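Long-range contacts in putative cell surface hydrolase (Lactobacillus plantarum, PDB 3LP5), which is probably an alpha/beta-hydrolase acting at the cell surface, though its substrate and reaction are not established: residues Lys74-Asp78 with Ser150-Glu154; Tyr138-Ser144 with Pro184-Tyr190. One frame throughout, in Å; residues are numbered along the deposited sequence.

Contact 1: residues Lys74-Asp78 with Ser150-Glu154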
# COMPACT_ATOMS: atom_id res chain seq x y z
N LYS A 74 -9.66 10.03 -9.79
CA LYS A 74 -8.93 11.11 -9.10
C LYS A 74 -9.79 11.87 -8.08
O LYS A 74 -9.32 12.14 -6.98
CB LYS A 74 -8.32 12.09 -10.07
CG LYS A 74 -7.54 13.25 -9.42
CD LYS A 74 -6.95 14.08 -10.52
CE LYS A 74 -6.08 15.26 -10.08
NZ LYS A 74 -6.62 15.95 -8.90
N ALA A 75 -11.03 12.21 -8.44
CA ALA A 75 -11.85 12.96 -7.54
C ALA A 75 -12.00 12.21 -6.19
O ALA A 75 -11.95 12.84 -5.10
CB ALA A 75 -13.16 13.23 -8.15
N ASN A 76 -12.17 10.87 -6.24
CA ASN A 76 -12.27 10.11 -5.05
C ASN A 76 -10.94 9.91 -4.32
O ASN A 76 -10.88 9.96 -3.09
CB ASN A 76 -13.03 8.78 -5.31
CG ASN A 76 -14.42 9.03 -5.75
OD1 ASN A 76 -14.86 8.57 -6.82
ND2 ASN A 76 -15.12 9.81 -5.00
N ILE A 77 -9.89 9.72 -5.09
CA ILE A 77 -8.58 9.48 -4.55
C ILE A 77 -8.13 10.74 -3.79
O ILE A 77 -7.51 10.63 -2.71
CB ILE A 77 -7.53 9.19 -5.69
CG1 ILE A 77 -7.87 7.88 -6.45
CG2 ILE A 77 -6.06 9.23 -5.14
CD1 ILE A 77 -7.85 6.76 -5.64
N ASP A 78 -8.45 11.92 -4.32
CA ASP A 78 -8.03 13.17 -3.60
C ASP A 78 -8.72 13.26 -2.23
O ASP A 78 -8.09 13.65 -1.27
CB ASP A 78 -8.31 14.44 -4.43
CG ASP A 78 -7.32 14.62 -5.60
OD1 ASP A 78 -6.23 14.00 -5.65
OD2 ASP A 78 -7.62 15.39 -6.51
N SER A 150 -4.40 13.10 -15.40
CA SER A 150 -4.51 14.13 -14.40
C SER A 150 -4.04 13.58 -13.03
O SER A 150 -3.32 14.27 -12.30
CB SER A 150 -5.97 14.59 -14.32
OG SER A 150 -6.00 15.78 -13.56
N MET A 151 -4.46 12.34 -12.72
CA MET A 151 -4.00 11.62 -11.52
C MET A 151 -2.48 11.57 -11.47
O MET A 151 -1.88 12.00 -10.50
CB MET A 151 -4.60 10.19 -11.42
CG MET A 151 -4.17 9.36 -10.15
SD MET A 151 -5.15 9.88 -8.69
CE MET A 151 -4.21 11.21 -7.98
N PHE A 152 -1.85 11.06 -12.52
CA PHE A 152 -0.41 10.94 -12.47
C PHE A 152 0.24 12.35 -12.38
O PHE A 152 1.24 12.52 -11.71
CB PHE A 152 0.11 10.29 -13.75
CG PHE A 152 1.62 10.25 -13.82
CD1 PHE A 152 2.35 9.38 -13.01
CD2 PHE A 152 2.31 11.16 -14.63
CE1 PHE A 152 3.75 9.35 -13.06
CE2 PHE A 152 3.70 11.15 -14.67
CZ PHE A 152 4.42 10.23 -13.86
N LYS A 153 -0.33 13.34 -13.05
CA LYS A 153 0.22 14.73 -13.03
C LYS A 153 0.30 15.22 -11.58
O LYS A 153 1.30 15.83 -11.21
CB LYS A 153 -0.64 15.68 -13.87
CG LYS A 153 -0.37 15.48 -15.41
CD LYS A 153 -1.20 16.48 -16.26
CE LYS A 153 -1.25 16.07 -17.73
NZ LYS A 153 -2.14 17.00 -18.52
N GLU A 154 -0.70 14.89 -10.77
CA GLU A 154 -0.71 15.35 -9.40
C GLU A 154 0.31 14.54 -8.58
O GLU A 154 1.07 15.14 -7.86
CB GLU A 154 -2.12 15.24 -8.79
CG GLU A 154 -2.17 15.70 -7.30
CD GLU A 154 -3.50 15.50 -6.58
OE1 GLU A 154 -4.32 14.60 -6.93
OE2 GLU A 154 -3.70 16.20 -5.60
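Lys-74 lies across the gap between the two helices, and its chain touches three residues of the facing turn in succession. With CG anti to the backbone N (chi1 -180°) and the next two torsions also extended, the methylenes run obliquely past Met-151, Lys-74 CD coming 3.8 Å from Met-151 N, while Lys-74 CE passes 3.5 Å from Ser-150 OG. Only at chi4 does the chain bend, carrying NZ to one side of the two acids, within reach of both. On its own helix Lys-74 NZ gives a hydrogen-bonded salt bridge of 2.7 Å to Asp-78 OD2, taken on that oxygen's syn lone pair. Across the contact the bond from Lys-74 NZ to Glu-154 OE1 is weak at 3.3 Å, and the placing of that oxygen is less certain. Segments 74-78 and 150-154 belong to helices 74-92 and 150-157 of an alpha/beta-hydrolase fold; their short axes run 34° from parallel and 10.6 Å apart. The Asp-78 and Glu-154 side chains arrive from opposite directions, their carboxylate planes modelled 89° apart, but their oxygens come too close in the model and the detail of this meeting is doubtful. With an alanine in place of Lys-74, the two acids would probably lose the ammonium that bridges them, and the flank of Met-151 would be uncovered. Beneath the charged layer, Met-151 folds back at chi2 and chi3 and sets SD 3.7 Å from Ile-77 CG2, the two side chains crossing at about a right angle. Helix 107-118 lies alongside both layers: its Ile-111 touches Ile-77, and its Leu-114 touches Asp-78 and Glu-154.

Contact 2: residues Tyr138-Ser144 with Pro184-Tyr190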
# COMPACT_ATOMS: atom_id res chain seq x y z
N TYR A 138 -0.78 4.05 -11.27
CA TYR A 138 -0.23 5.41 -11.22
C TYR A 138 -0.65 6.33 -12.37
O TYR A 138 -0.61 7.53 -12.20
CB TYR A 138 1.29 5.36 -11.09
CG TYR A 138 1.73 4.78 -9.74
CD1 TYR A 138 1.72 5.58 -8.60
CD2 TYR A 138 2.10 3.44 -9.61
CE1 TYR A 138 2.09 5.06 -7.34
CE2 TYR A 138 2.54 2.90 -8.34
CZ TYR A 138 2.46 3.72 -7.23
OH TYR A 138 2.85 3.21 -5.98
N ASN A 139 -1.02 5.74 -13.52
CA ASN A 139 -1.56 6.45 -14.62
C ASN A 139 -3.01 6.05 -14.90
O ASN A 139 -3.46 6.09 -16.04
CB ASN A 139 -0.70 6.27 -15.89
CG ASN A 139 -0.90 7.42 -16.85
OD1 ASN A 139 -1.09 8.56 -16.42
ND2 ASN A 139 -0.80 7.14 -18.14
N MET A 140 -3.73 5.66 -13.86
CA MET A 140 -5.17 5.37 -13.95
C MET A 140 -5.41 4.25 -14.95
O MET A 140 -4.69 3.23 -14.91
CB MET A 140 -5.98 6.66 -14.24
CG MET A 140 -6.05 7.63 -13.06
SD MET A 140 -7.02 7.29 -11.46
CE MET A 140 -6.02 6.17 -10.62
N GLU A 141 -6.38 4.41 -15.85
CA GLU A 141 -6.81 3.32 -16.71
C GLU A 141 -6.09 3.41 -18.09
O GLU A 141 -6.27 2.55 -18.95
CB GLU A 141 -8.34 3.38 -16.93
CG GLU A 141 -8.68 4.45 -18.01
CD GLU A 141 -10.20 4.63 -18.30
OE1 GLU A 141 -10.57 4.71 -19.52
OE2 GLU A 141 -11.00 4.71 -17.31
N SER A 142 -5.28 4.46 -18.32
CA SER A 142 -4.51 4.56 -19.55
C SER A 142 -3.60 3.36 -19.87
O SER A 142 -2.88 2.86 -18.99
CB SER A 142 -3.67 5.86 -19.58
OG SER A 142 -2.84 5.89 -20.76
N THR A 143 -3.57 2.96 -21.14
CA THR A 143 -2.59 1.98 -21.63
C THR A 143 -1.40 2.67 -22.30
O THR A 143 -0.56 2.01 -22.90
CB THR A 143 -3.22 0.97 -22.60
OG1 THR A 143 -3.82 1.69 -23.67
CG2 THR A 143 -4.33 0.15 -21.90
N SER A 144 -1.31 3.99 -22.16
CA SER A 144 -0.29 4.77 -22.89
C SER A 144 1.10 4.62 -22.25
O SER A 144 1.20 4.32 -21.07
CB SER A 144 -0.69 6.25 -22.85
OG SER A 144 0.21 7.02 -23.61
N PRO A 184 -3.77 -1.73 -16.35
CA PRO A 184 -2.73 -2.14 -17.29
C PRO A 184 -1.35 -1.99 -16.70
O PRO A 184 -1.08 -1.05 -15.91
CB PRO A 184 -2.90 -1.21 -18.48
CG PRO A 184 -3.84 -0.23 -18.11
CD PRO A 184 -4.50 -0.54 -16.81
N TYR A 185 -0.49 -2.91 -17.10
CA TYR A 185 0.90 -2.87 -16.73
C TYR A 185 1.52 -1.49 -17.03
O TYR A 185 2.24 -0.97 -16.21
CB TYR A 185 1.68 -3.99 -17.41
CG TYR A 185 3.14 -3.76 -17.20
CD1 TYR A 185 3.71 -3.97 -15.94
CD2 TYR A 185 3.92 -3.18 -18.22
CE1 TYR A 185 5.07 -3.72 -15.70
CE2 TYR A 185 5.29 -2.89 -17.98
CZ TYR A 185 5.85 -3.18 -16.72
OH TYR A 185 7.16 -2.91 -16.45
N ASN A 186 1.20 -0.88 -18.18
CA ASN A 186 1.76 0.45 -18.55
C ASN A 186 1.42 1.53 -17.56
O ASN A 186 2.24 2.42 -17.31
CB ASN A 186 1.34 0.89 -19.97
CG ASN A 186 2.03 0.05 -21.06
OD1 ASN A 186 2.97 -0.67 -20.80
ND2 ASN A 186 1.55 0.16 -22.28
N SER A 187 0.25 1.46 -16.94
CA SER A 187 -0.13 2.42 -15.88
C SER A 187 0.62 2.16 -14.54
O SER A 187 1.18 3.05 -13.96
CB SER A 187 -1.66 2.36 -15.70
OG SER A 187 -2.07 3.12 -14.56
N VAL A 188 0.65 0.92 -14.06
CA VAL A 188 1.40 0.57 -12.82
C VAL A 188 2.86 0.99 -12.97
O VAL A 188 3.45 1.46 -12.02
CB VAL A 188 1.32 -0.93 -12.55
CG1 VAL A 188 2.07 -1.31 -11.22
CG2 VAL A 188 -0.13 -1.32 -12.43
N ASN A 189 3.41 0.85 -14.17
CA ASN A 189 4.80 1.15 -14.43
C ASN A 189 5.16 2.65 -14.28
O ASN A 189 6.31 2.97 -14.10
CB ASN A 189 5.18 0.67 -15.83
CG ASN A 189 6.68 0.59 -16.02
OD1 ASN A 189 7.41 0.05 -15.18
ND2 ASN A 189 7.16 1.16 -17.11
N TYR A 190 4.17 3.55 -14.33
CA TYR A 190 4.45 4.99 -14.11
C TYR A 190 4.93 5.28 -12.66
O TYR A 190 5.49 6.34 -12.36
CB TYR A 190 3.21 5.84 -14.45
CG TYR A 190 3.03 6.18 -15.91
CD1 TYR A 190 2.92 5.18 -16.86
CD2 TYR A 190 2.84 7.53 -16.32
CE1 TYR A 190 2.71 5.53 -18.23
CE2 TYR A 190 2.62 7.87 -17.65
CZ TYR A 190 2.56 6.87 -18.60
OH TYR A 190 2.29 7.21 -19.92
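Asn-139 lies flat over one face of the Tyr-190 ring, and this stack marks the tight side of the contact. Amide and ring planes are 11° apart; Asn-139 ND2 sits 3.4 Å above the ring plane, offset toward the rim, while Asn-139 CB makes a CH-pi contact, 3.8 Å from the Tyr-190 ring centroid. The amide is held from outside the two segments, OD1 bonding to Thr-149 and ND2 to Ala-147, and these two bonds fix its rotation. Next to it Ser-187, its first torsion turned so that OG points away from the backbone N, directs its hydroxyl into the turn: OG donates to Met-140 O at 2.6 Å, tilted 32° from the carbonyl plane, and accepts a weak, bent bond from Asn-139 N (3.0 Å from Ser-187 OG). Tyr-138 extends the buried side, its ring edge near Val-188 O and its hydroxyl bonded to Thr-133. The turn is a type II' beta turn, Asn-139 to Ser-142, in the loop that leaves strand 127-134 of the alpha/beta-hydrolase sheet; it packs on the short helix 185-188, whose N-cap position is Pro-184. Toward the outer end of the turn, from Glu-141 on, burial falls away. Ser-142 OG closes an ST turn by accepting from Ser-144 N, and the exposed Thr-143 rests only CG2 on the Pro-184 ring, 3.8 Å from Pro-184 CG. One straight bond stands out on this looser side: Asn-186 ND2 reaches Thr-143 O at 2.9 Å with 174° at the hydrogen, the acceptor in the amide plane although the donor stands above the carbonyl plane.

How the contacts relate
Contacts 1 and 2 both lie toward the periphery, their centres about 16 and 17 Å from the centre of the chain, and each is partly buried. Contact 1 joins two helices, with partly exposed charged side chains over an apolar layer; contact 2 joins a loop to a short helix, with aromatic and amide packing and side-chain bonds to backbone carbonyls. Contact 2 buries about twice the surface, 541 against 265 Å². Their segments alternate along the chain, and the two contacts touch: Met-151 CB meets Met-140 CG at 3.4 Å, while Phe-152 packs on Asn-139 and edge-to-face with Tyr-190. Helix 107-118 borders both.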